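Bifunctional cytochrome P450/NADPH--P450 reductase (Deinococcus aerius, PDB 7F3H) hydroxylates organic substrates at a P450 haem with molecular oxygen, probably drawing the electrons from NADPH through a reductase domain fused to the same polypeptide. Local coordinates at residues A[53-58]-A[332-337]; A[120-125]-A[156-161]; A[174-179]-A[216-221]; A[295-300]-A[418-423]. All blocks are in the same frame, centred on the assembly; numbering follows the deposited sequence.

Contact 1: residues A[53-58]-A[332-337]; sequences LIQAYD and IPNYAV. With HEM (protoporphyrin IX containing Fe), chain E.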
# COMPACT_ATOMS: atom_id res chain seq x y z
N LEU A 53 -19.66 -7.53 11.44
CA LEU A 53 -18.45 -6.75 11.16
C LEU A 53 -18.06 -6.00 12.43
O LEU A 53 -18.90 -5.34 13.05
CB LEU A 53 -18.63 -5.78 9.99
CG LEU A 53 -17.41 -5.00 9.43
CD1 LEU A 53 -16.33 -5.92 8.85
CD2 LEU A 53 -17.83 -4.01 8.35
N ILE A 54 -16.80 -6.15 12.86
CA ILE A 54 -16.29 -5.47 14.05
C ILE A 54 -15.14 -4.56 13.63
O ILE A 54 -14.26 -4.98 12.86
CB ILE A 54 -15.84 -6.48 15.13
CG1 ILE A 54 -17.00 -7.44 15.41
CG2 ILE A 54 -15.38 -5.76 16.39
CD1 ILE A 54 -16.71 -8.44 16.47
N GLN A 55 -15.16 -3.32 14.13
CA GLN A 55 -14.13 -2.31 13.86
C GLN A 55 -13.43 -1.87 15.14
O GLN A 55 -14.10 -1.52 16.13
CB GLN A 55 -14.75 -1.09 13.15
CG GLN A 55 -15.32 -1.38 11.76
CD GLN A 55 -14.25 -1.47 10.69
OE1 GLN A 55 -13.10 -1.08 10.90
NE2 GLN A 55 -14.63 -1.96 9.53
N ALA A 56 -12.09 -1.88 15.14
CA ALA A 56 -11.31 -1.52 16.33
C ALA A 56 -10.31 -0.42 16.04
O ALA A 56 -9.58 -0.49 15.05
CB ALA A 56 -10.55 -2.71 16.86
N TYR A 57 -10.21 0.54 16.97
CA TYR A 57 -9.38 1.73 16.81
C TYR A 57 -8.83 2.30 18.13
O TYR A 57 -8.00 3.21 18.10
CB TYR A 57 -10.18 2.79 16.02
CG TYR A 57 -11.59 3.02 16.54
CD1 TYR A 57 -12.63 2.17 16.16
CD2 TYR A 57 -11.89 4.10 17.37
CE1 TYR A 57 -13.90 2.33 16.63
CE2 TYR A 57 -13.18 4.28 17.84
CZ TYR A 57 -14.17 3.39 17.47
OH TYR A 57 -15.46 3.56 17.91
N ASP A 58 -9.30 1.80 19.29
CA ASP A 58 -8.68 2.16 20.58
C ASP A 58 -7.25 1.63 20.62
O ASP A 58 -7.04 0.42 20.39
CB ASP A 58 -9.47 1.57 21.75
CG ASP A 58 -8.90 1.99 23.11
OD1 ASP A 58 -9.18 3.12 23.52
OD2 ASP A 58 -8.21 1.20 23.78
N ILE A 332 -3.60 0.95 2.82
CA ILE A 332 -4.43 -0.20 3.16
C ILE A 332 -5.05 0.07 4.51
O ILE A 332 -4.41 -0.17 5.56
CB ILE A 332 -3.69 -1.55 3.17
CG1 ILE A 332 -3.00 -1.86 1.83
CG2 ILE A 332 -4.71 -2.64 3.47
CD1 ILE A 332 -2.16 -3.18 1.84
N PRO A 333 -6.26 0.62 4.55
CA PRO A 333 -6.78 1.19 5.81
C PRO A 333 -7.68 0.31 6.68
O PRO A 333 -8.17 0.80 7.70
CB PRO A 333 -7.56 2.41 5.29
CG PRO A 333 -8.14 1.93 3.95
CD PRO A 333 -7.11 0.93 3.39
N ASN A 334 -7.93 -0.97 6.36
CA ASN A 334 -8.91 -1.70 7.16
C ASN A 334 -8.62 -3.20 7.17
O ASN A 334 -9.54 -4.02 7.17
CB ASN A 334 -10.35 -1.46 6.67
CG ASN A 334 -11.35 -1.43 7.81
OD1 ASN A 334 -10.98 -1.24 8.99
ND2 ASN A 334 -12.61 -1.62 7.48
N TYR A 335 -7.34 -3.56 7.18
CA TYR A 335 -6.95 -4.96 7.27
C TYR A 335 -7.28 -5.52 8.64
O TYR A 335 -7.34 -4.78 9.64
CB TYR A 335 -5.47 -5.12 6.95
CG TYR A 335 -4.48 -4.45 7.90
CD1 TYR A 335 -4.01 -5.12 9.01
CD2 TYR A 335 -3.99 -3.17 7.65
CE1 TYR A 335 -3.08 -4.54 9.86
CE2 TYR A 335 -3.04 -2.57 8.50
CZ TYR A 335 -2.61 -3.26 9.62
OH TYR A 335 -1.68 -2.72 10.50
N ALA A 336 -7.53 -6.83 8.68
CA ALA A 336 -8.18 -7.47 9.82
C ALA A 336 -7.41 -8.67 10.33
O ALA A 336 -6.68 -9.34 9.58
CB ALA A 336 -9.60 -7.94 9.47
N VAL A 337 -7.61 -8.94 11.62
CA VAL A 337 -7.09 -10.12 12.30
C VAL A 337 -8.24 -11.04 12.68
O VAL A 337 -9.38 -10.61 12.85
CB VAL A 337 -6.24 -9.76 13.55
CG1 VAL A 337 -4.96 -9.09 13.13
CG2 VAL A 337 -7.03 -8.87 14.52
CHA HEM E . 1.89 -6.68 3.37
CHB HEM E . 4.77 -6.22 -0.52
CHC HEM E . 4.18 -1.39 -0.36
CHD HEM E . 1.08 -1.88 3.33
C1A HEM E . 2.72 -6.97 2.31
C2A HEM E . 3.09 -8.30 1.88
C3A HEM E . 3.92 -8.20 0.83
C4A HEM E . 4.03 -6.78 0.51
CMA HEM E . 4.58 -9.37 0.06
CAA HEM E . 2.69 -9.59 2.62
CBA HEM E . 3.80 -9.92 3.62
CGA HEM E . 3.55 -11.23 4.36
O1A HEM E . 4.53 -12.02 4.44
O2A HEM E . 2.41 -11.58 4.78
C1B HEM E . 4.91 -4.88 -0.80
C2B HEM E . 5.74 -4.29 -1.84
C3B HEM E . 5.61 -2.96 -1.75
C4B HEM E . 4.64 -2.67 -0.71
CMB HEM E . 6.66 -5.10 -2.78
CAB HEM E . 6.18 -1.82 -2.63
CBB HEM E . 6.87 -2.00 -3.75
C1C HEM E . 3.28 -1.09 0.65
C2C HEM E . 2.85 0.25 1.08
C3C HEM E . 1.98 0.05 2.09
C4C HEM E . 1.87 -1.36 2.35
CMC HEM E . 3.29 1.60 0.44
CAC HEM E . 1.19 1.01 2.96
CBC HEM E . 1.30 2.33 2.83
C1D HEM E . 1.02 -3.22 3.66
C2D HEM E . 0.17 -3.81 4.69
C3D HEM E . 0.41 -5.12 4.69
C4D HEM E . 1.39 -5.43 3.66
CMD HEM E . -0.82 -3.08 5.64
CAD HEM E . -0.27 -6.12 5.61
CBD HEM E . -1.51 -6.50 4.85
CGD HEM E . -2.39 -7.38 5.67
O1D HEM E . -3.25 -8.03 5.02
O2D HEM E . -2.25 -7.43 6.94
NA HEM E . 3.29 -6.08 1.43
NB HEM E . 4.26 -3.87 -0.13
NC HEM E . 2.65 -2.04 1.44
ND HEM E . 1.75 -4.24 3.06
FE HEM E . 3.04 -4.05 1.57
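Q55 and N334 meet through their terminal amides, side chains running roughly at right angles and the two flat groups only 14° from coplanar. Q55 gets there by a bend: CG lies anti to the carbonyl carbon and chi2 of -78° turns the amide off the strand toward N334, across a CA-to-CA gap of 8.5 Å. Strand 356-359 lies between the two strands in the sheet, so the backbones do not pair directly; A358 and L360 touch both side chains, and F32 of helix 28-38 covers them as well. On both sides of N334 in sequence the chain reaches the haem. The Y335 ring stands beside a propionate, CD1 at 3.6 Å from HEM O2D, with its hydroxyl hydrogen-bonded to K396 O, while CD1 of I332 packs 3.7 Å from HEM C1D. A leucine in place of Q55 would probably leave the N334 amide without its polar neighbour on the strand, facing largely apolar groups instead. The chemistry is consistent with two amides meeting among A358, L360 and F32, joining the sheet to a loop of the haem pocket.

Contact 2: residues A[120-125]-A[156-161]; sequences FGQMLE and ISLSGF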
# COMPACT_ATOMS: atom_id res chain seq x y z
N PHE A 120 18.66 0.81 -6.33
CA PHE A 120 18.55 2.26 -6.53
C PHE A 120 18.55 2.63 -8.01
O PHE A 120 17.67 3.37 -8.48
CB PHE A 120 19.70 2.97 -5.84
CG PHE A 120 19.69 4.44 -6.06
CD1 PHE A 120 18.77 5.23 -5.39
CD2 PHE A 120 20.57 5.03 -6.93
CE1 PHE A 120 18.73 6.61 -5.58
CE2 PHE A 120 20.54 6.41 -7.14
CZ PHE A 120 19.61 7.20 -6.46
N GLY A 121 19.58 2.16 -8.74
CA GLY A 121 19.69 2.44 -10.16
C GLY A 121 18.42 2.12 -10.92
O GLY A 121 18.09 2.79 -11.91
N GLN A 122 17.72 1.06 -10.50
CA GLN A 122 16.47 0.69 -11.15
C GLN A 122 15.36 1.68 -10.78
O GLN A 122 14.69 2.22 -11.66
CB GLN A 122 16.08 -0.74 -10.77
CG GLN A 122 17.21 -1.75 -11.04
CD GLN A 122 17.30 -2.83 -9.96
OE1 GLN A 122 16.34 -3.08 -9.23
NE2 GLN A 122 18.48 -3.43 -9.83
N MET A 123 15.20 1.97 -9.49
CA MET A 123 14.24 2.99 -9.09
C MET A 123 14.54 4.30 -9.82
O MET A 123 13.64 4.95 -10.38
CB MET A 123 14.26 3.19 -7.58
CG MET A 123 14.03 1.92 -6.76
SD MET A 123 14.33 2.31 -5.01
CE MET A 123 13.29 1.12 -4.16
N LEU A 124 15.82 4.68 -9.85
CA LEU A 124 16.17 5.94 -10.48
C LEU A 124 15.83 5.91 -11.96
O LEU A 124 15.28 6.88 -12.51
CB LEU A 124 17.65 6.25 -10.26
CG LEU A 124 18.30 7.51 -10.86
CD1 LEU A 124 17.84 8.83 -10.19
CD2 LEU A 124 19.81 7.34 -10.74
N GLU A 125 16.05 4.77 -12.61
CA GLU A 125 15.76 4.72 -14.04
C GLU A 125 14.31 5.08 -14.27
O GLU A 125 13.99 5.87 -15.18
CB GLU A 125 16.09 3.35 -14.62
CG GLU A 125 15.80 3.22 -16.13
CD GLU A 125 15.99 1.79 -16.64
OE1 GLU A 125 17.02 1.14 -16.28
OE2 GLU A 125 15.10 1.29 -17.36
N ILE A 156 8.50 -1.67 -9.67
CA ILE A 156 8.44 -2.99 -9.07
C ILE A 156 8.68 -4.05 -10.15
O ILE A 156 9.31 -5.06 -9.87
CB ILE A 156 7.12 -3.16 -8.28
CG1 ILE A 156 7.27 -4.28 -7.27
CG2 ILE A 156 5.98 -3.54 -9.16
CD1 ILE A 156 8.48 -4.11 -6.34
N SER A 157 8.27 -3.81 -11.41
CA SER A 157 8.49 -4.78 -12.50
C SER A 157 9.97 -4.92 -12.86
O SER A 157 10.46 -6.03 -13.10
CB SER A 157 7.70 -4.38 -13.75
OG SER A 157 6.29 -4.40 -13.52
N LEU A 158 10.68 -3.79 -12.93
CA LEU A 158 12.11 -3.80 -13.22
C LEU A 158 12.91 -4.44 -12.09
O LEU A 158 13.78 -5.29 -12.33
CB LEU A 158 12.60 -2.37 -13.44
CG LEU A 158 14.01 -2.13 -14.00
CD1 LEU A 158 14.29 -2.97 -15.28
CD2 LEU A 158 14.37 -0.63 -14.18
N SER A 159 12.61 -4.07 -10.83
CA SER A 159 13.35 -4.66 -9.72
C SER A 159 12.91 -6.08 -9.48
O SER A 159 13.69 -6.89 -8.96
CB SER A 159 13.16 -3.86 -8.44
OG SER A 159 13.95 -2.70 -8.47
N GLY A 160 11.68 -6.41 -9.83
CA GLY A 160 11.14 -7.71 -9.51
C GLY A 160 11.61 -8.77 -10.48
O GLY A 160 12.13 -9.80 -10.04
N PHE A 161 11.43 -8.53 -11.79
CA PHE A 161 11.81 -9.57 -12.74
C PHE A 161 12.44 -8.98 -13.98
O PHE A 161 12.30 -9.53 -15.07
CB PHE A 161 10.62 -10.49 -13.10
CG PHE A 161 9.38 -9.78 -13.69
CD1 PHE A 161 8.54 -9.01 -12.89
CD2 PHE A 161 8.99 -10.01 -15.02
CE1 PHE A 161 7.38 -8.40 -13.41
CE2 PHE A 161 7.82 -9.41 -15.55
CZ PHE A 161 7.03 -8.59 -14.74
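Q122 and S159 join two helices of the P450 core, 113-137 and 144-161, conventionally helices D and E. Their short segments run nearly antiparallel, at 153°, with axes 9.2 Å apart. The side chain of Q122 shows how one residue can serve both the apolar and the polar half of such an interface. Its CB points at the facing helix and lies between two neighbours, 3.8 Å from L158 CD2 and 3.7 Å from S159 OG. CG moves away from S159, and the bend at chi2 (142°) brings the amide back, so that Q122 CD lies 3.7 Å from S159 OG. At the tip, OE1 takes a hydrogen bond from S159 OG. The hydroxyl approaches in the carbonyl plane, with a C=O...donor angle of 152°; the modelled length of 2.5 Å is short and deserves little weight at this resolution. One turn further on, E125 reaches over L158: its extended chain crosses the leucine at about a right angle and sets OE2 3.8 Å from L158 CD2. The carboxylate finds its charge partner elsewhere, in a salt bridge from OE1 to R164, whose side chain also touches L158. On the haem side, F410 of helix 408-425 contacts S159 and M123. Chemically, the hydroxyl donates to the glutamine carbonyl, which would probably limit rotation of that amide, though the short modelled length is doubtful, while L158 CD2 lies between Q122 CB and the E125 carboxylate.

Contact 3: residues A[174-179]-A[216-221]; sequences HPFLQA and NELVDE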
# COMPACT_ATOMS: atom_id res chain seq x y z
N HIS A 174 1.01 -1.39 -21.33
CA HIS A 174 1.29 -2.73 -21.86
C HIS A 174 0.14 -3.69 -21.53
O HIS A 174 -0.44 -3.61 -20.43
CB HIS A 174 2.59 -3.28 -21.25
CG HIS A 174 3.07 -4.57 -21.84
ND1 HIS A 174 2.39 -5.76 -21.70
CD2 HIS A 174 4.22 -4.87 -22.48
CE1 HIS A 174 3.08 -6.74 -22.26
NE2 HIS A 174 4.20 -6.22 -22.73
N PRO A 175 -0.21 -4.61 -22.45
CA PRO A 175 -1.32 -5.56 -22.18
C PRO A 175 -1.23 -6.29 -20.85
O PRO A 175 -2.26 -6.49 -20.20
CB PRO A 175 -1.19 -6.55 -23.35
CG PRO A 175 -0.75 -5.69 -24.47
CD PRO A 175 0.28 -4.74 -23.83
N PHE A 176 -0.03 -6.74 -20.45
CA PHE A 176 0.13 -7.39 -19.15
C PHE A 176 -0.43 -6.52 -18.02
O PHE A 176 -1.16 -7.02 -17.15
CB PHE A 176 1.60 -7.76 -18.91
CG PHE A 176 1.89 -8.38 -17.55
CD1 PHE A 176 2.19 -7.57 -16.44
CD2 PHE A 176 1.91 -9.76 -17.38
CE1 PHE A 176 2.48 -8.14 -15.21
CE2 PHE A 176 2.19 -10.31 -16.13
CZ PHE A 176 2.48 -9.50 -15.06
N LEU A 177 -0.17 -5.21 -18.06
CA LEU A 177 -0.66 -4.33 -17.01
C LEU A 177 -2.14 -4.02 -17.15
O LEU A 177 -2.83 -3.82 -16.14
CB LEU A 177 0.17 -3.04 -16.98
CG LEU A 177 1.67 -3.30 -16.76
CD1 LEU A 177 2.45 -2.02 -16.89
CD2 LEU A 177 1.93 -3.96 -15.41
N GLN A 178 -2.67 -4.01 -18.39
CA GLN A 178 -4.11 -3.86 -18.56
C GLN A 178 -4.85 -5.08 -18.00
O GLN A 178 -5.90 -4.94 -17.35
CB GLN A 178 -4.45 -3.65 -20.04
CG GLN A 178 -4.17 -2.24 -20.56
CD GLN A 178 -4.17 -2.15 -22.08
OE1 GLN A 178 -4.31 -3.15 -22.79
NE2 GLN A 178 -4.01 -0.93 -22.59
N ALA A 179 -4.29 -6.27 -18.22
CA ALA A 179 -4.84 -7.49 -17.64
C ALA A 179 -4.78 -7.44 -16.11
O ALA A 179 -5.77 -7.78 -15.43
CB ALA A 179 -4.09 -8.71 -18.19
N ASN A 216 0.04 -15.14 -15.84
CA ASN A 216 0.84 -16.30 -15.47
C ASN A 216 1.74 -16.72 -16.61
O ASN A 216 2.91 -17.02 -16.40
CB ASN A 216 -0.06 -17.48 -15.06
CG ASN A 216 -0.90 -17.19 -13.82
OD1 ASN A 216 -0.61 -16.23 -13.09
ND2 ASN A 216 -1.93 -18.01 -13.56
N GLU A 217 1.21 -16.73 -17.84
CA GLU A 217 1.99 -17.11 -19.02
C GLU A 217 3.21 -16.22 -19.22
O GLU A 217 4.31 -16.72 -19.48
CB GLU A 217 1.11 -17.10 -20.28
CG GLU A 217 0.31 -18.40 -20.46
CD GLU A 217 1.19 -19.60 -20.84
OE1 GLU A 217 1.88 -19.53 -21.89
OE2 GLU A 217 1.19 -20.60 -20.06
N LEU A 218 3.01 -14.90 -19.22
CA LEU A 218 4.16 -14.01 -19.41
C LEU A 218 5.21 -14.26 -18.33
O LEU A 218 6.41 -14.40 -18.64
CB LEU A 218 3.71 -12.55 -19.39
CG LEU A 218 4.76 -11.44 -19.62
CD1 LEU A 218 4.12 -10.20 -20.29
CD2 LEU A 218 5.52 -11.05 -18.31
N VAL A 219 4.78 -14.33 -17.06
CA VAL A 219 5.78 -14.44 -16.00
C VAL A 219 6.50 -15.79 -16.09
O VAL A 219 7.73 -15.84 -16.04
CB VAL A 219 5.15 -14.20 -14.60
CG1 VAL A 219 6.15 -14.51 -13.52
CG2 VAL A 219 4.66 -12.74 -14.44
N ASP A 220 5.75 -16.88 -16.25
CA ASP A 220 6.28 -18.22 -16.49
C ASP A 220 7.33 -18.29 -17.61
O ASP A 220 8.35 -18.95 -17.49
CB ASP A 220 5.15 -19.16 -16.86
CG ASP A 220 4.28 -19.52 -15.68
OD1 ASP A 220 4.71 -19.30 -14.52
OD2 ASP A 220 3.16 -20.04 -15.93
N GLU A 221 7.05 -17.62 -18.70
CA GLU A 221 7.91 -17.51 -19.84
C GLU A 221 9.23 -16.83 -19.45
O GLU A 221 10.32 -17.40 -19.64
CB GLU A 221 6.92 -16.80 -20.78
CG GLU A 221 6.80 -16.36 -22.21
CD GLU A 221 7.40 -14.94 -22.65
OE1 GLU A 221 7.63 -14.00 -21.77
OE2 GLU A 221 7.52 -14.72 -23.96
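This is an apolar helix-to-helix contact in the F-G region of the P450 fold, where F176 in the first turn of helix 175-190 packs on L218 and V219 of helix 199-227. The F176 and L218 side chains cross at about a right angle, with L218 CD1 3.7 Å from F176 CD2. Farther out along the ring, F176 CE2 approaches V219 CG2 at 3.9 Å, so two successive residues of one helix share a single phenylalanine. With CG anti to the backbone nitrogen (chi1 177°), the ring is sent straight across the interface. H174 touches the same leucine methyl more loosely, its CE1 lying 4.1 Å from L218 CD1. H174 also occupies the N-cap position: its ND1 accepts from F176 N over 2.9 Å, and the donor lies within 3° of the imidazole plane. F165 backs both rings, meeting H174 edge-to-face and F176 with planes about 15° apart, and L265 of helix 254-285 also touches F176. An alanine at F176 is likely to open a gap beneath L218 and V219 and leave F165 without one of its aromatic neighbours. The capping bond is consistent with an ND1 that carries no proton, and it couples the start of helix 175-190 to the hydrophobic seam.

Contact 4: residues A[295-300]-A[418-423]; sequences AEVDRL and ALLLIL
V297 is turned so that CG1 lies anti to its own backbone nitrogen (chi1 163°), which aims both methyls at L420 and L423. From the other side L420, its CG likewise opposite the backbone nitrogen and chi2 at 59°, swings CD1 forward to meet the valine. The pairing joins helices 287-300 and 408-425, conventionally helices J and L of the P450 fold, and all three residues are buried. At V297 the helices are close: the CA atoms of V297 and L420 are 6.1 Å apart. V297 CG2 makes the nearest approach, 3.6 Å from L420 CD1, and also faces L423 CB at 4.0 Å, so the branch is received by residues one turn apart. L423 in turn packs on L290, A293 and Y294, extending the seam back along helix 287-300. Polar links lie beside it: R456 forms a salt bridge with D298 and a hydrogen bond with L423 O, so one arginine has partners on both helices, while R461 is a second salt-bridge partner of D298. Not every valine contact is with a side chain, for V297 CG1 rests against the backbone of the opposing helix, 3.9 Å from L420 O.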
# COMPACT_ATOMS: atom_id res chain seq x y z
N ALA A 295 13.54 23.21 0.23
CA ALA A 295 14.82 23.61 0.83
C ALA A 295 15.76 22.41 0.98
O ALA A 295 16.96 22.51 0.70
CB ALA A 295 14.57 24.28 2.19
N GLU A 296 15.24 21.29 1.48
CA GLU A 296 16.06 20.07 1.61
C GLU A 296 16.60 19.63 0.25
O GLU A 296 17.80 19.34 0.11
CB GLU A 296 15.22 18.99 2.28
CG GLU A 296 15.77 17.60 2.23
CD GLU A 296 15.18 16.72 3.34
OE1 GLU A 296 15.74 16.69 4.47
OE2 GLU A 296 14.15 16.05 3.08
N VAL A 297 15.72 19.57 -0.76
CA VAL A 297 16.10 19.16 -2.11
C VAL A 297 17.20 20.05 -2.67
O VAL A 297 18.14 19.58 -3.32
CB VAL A 297 14.85 19.15 -3.02
CG1 VAL A 297 15.23 19.13 -4.47
CG2 VAL A 297 13.96 17.98 -2.70
N ASP A 298 17.09 21.36 -2.45
CA ASP A 298 18.08 22.29 -3.00
C ASP A 298 19.38 22.20 -2.22
O ASP A 298 20.47 22.31 -2.80
CB ASP A 298 17.51 23.72 -2.99
CG ASP A 298 16.23 23.85 -3.85
OD1 ASP A 298 15.91 22.90 -4.61
OD2 ASP A 298 15.53 24.88 -3.74
N ARG A 299 19.29 21.90 -0.92
CA ARG A 299 20.48 21.66 -0.12
C ARG A 299 21.24 20.45 -0.65
O ARG A 299 22.46 20.52 -0.83
CB ARG A 299 20.06 21.44 1.33
CG ARG A 299 21.16 21.34 2.31
CD ARG A 299 20.65 21.61 3.72
NE ARG A 299 19.44 20.88 4.11
CZ ARG A 299 18.24 21.46 4.29
NH1 ARG A 299 18.09 22.77 4.10
NH2 ARG A 299 17.19 20.72 4.68
N LEU A 300 20.54 19.38 -0.98
CA LEU A 300 21.20 18.13 -1.33
C LEU A 300 21.46 17.96 -2.82
O LEU A 300 22.38 17.23 -3.19
CB LEU A 300 20.39 16.95 -0.83
CG LEU A 300 20.43 16.79 0.67
CD1 LEU A 300 19.35 15.78 1.05
CD2 LEU A 300 21.82 16.32 1.07
N ALA A 418 11.34 9.49 -5.71
CA ALA A 418 10.41 10.15 -6.62
C ALA A 418 10.19 11.59 -6.19
O ALA A 418 10.26 12.51 -7.01
CB ALA A 418 9.09 9.38 -6.68
N LEU A 419 9.92 11.79 -4.90
CA LEU A 419 9.63 13.12 -4.40
C LEU A 419 10.84 14.04 -4.55
O LEU A 419 10.72 15.19 -4.97
CB LEU A 419 9.19 13.02 -2.93
CG LEU A 419 7.70 12.71 -2.72
CD1 LEU A 419 7.30 12.25 -1.29
CD2 LEU A 419 6.86 13.91 -3.14
N LEU A 420 12.02 13.52 -4.20
CA LEU A 420 13.27 14.25 -4.35
C LEU A 420 13.44 14.76 -5.77
O LEU A 420 13.68 15.95 -6.00
CB LEU A 420 14.43 13.32 -3.96
CG LEU A 420 15.86 13.86 -4.08
CD1 LEU A 420 16.02 15.10 -3.21
CD2 LEU A 420 16.83 12.78 -3.69
N LEU A 421 13.28 13.87 -6.75
CA LEU A 421 13.50 14.30 -8.13
C LEU A 421 12.41 15.26 -8.60
O LEU A 421 12.71 16.29 -9.23
CB LEU A 421 13.57 13.07 -9.03
CG LEU A 421 14.85 12.21 -9.02
CD1 LEU A 421 14.71 11.05 -10.02
CD2 LEU A 421 16.11 13.04 -9.30
N ILE A 422 11.15 14.98 -8.25
CA ILE A 422 10.03 15.83 -8.65
C ILE A 422 10.22 17.25 -8.13
O ILE A 422 10.09 18.23 -8.88
CB ILE A 422 8.70 15.22 -8.17
CG1 ILE A 422 8.34 14.04 -9.05
CG2 ILE A 422 7.54 16.28 -8.13
CD1 ILE A 422 7.21 13.22 -8.49
N LEU A 423 10.55 17.37 -6.85
CA LEU A 423 10.68 18.69 -6.26
C LEU A 423 11.96 19.36 -6.71
O LEU A 423 12.02 20.59 -6.78
CB LEU A 423 10.59 18.61 -4.73
CG LEU A 423 9.26 18.16 -4.10
CD1 LEU A 423 9.36 18.24 -2.59
CD2 LEU A 423 8.04 18.96 -4.56

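How the contacts relate
Starting from the N terminus, strand 51-56 opens the longest loop, which contact 1 closes by joining it to the loop leading into strand 336-339. Contacts 2 and 3 are nested inside it, one after the other: the first joins helices 113-137 and 144-161, the second helices 175-190 and 199-227. Contact 4 opens on helix 287-300, still within that loop, but closes only on helix 408-425, so it crosses contact 1. F161 touches L218 of contact 3 and L124 touches L421 of contact 4, so contacts 3 and 4 are linked through contact 2. Contact 1 lies on the opposite side of the chain's centre from the other three, about 33 to 35 Å from them centre to centre.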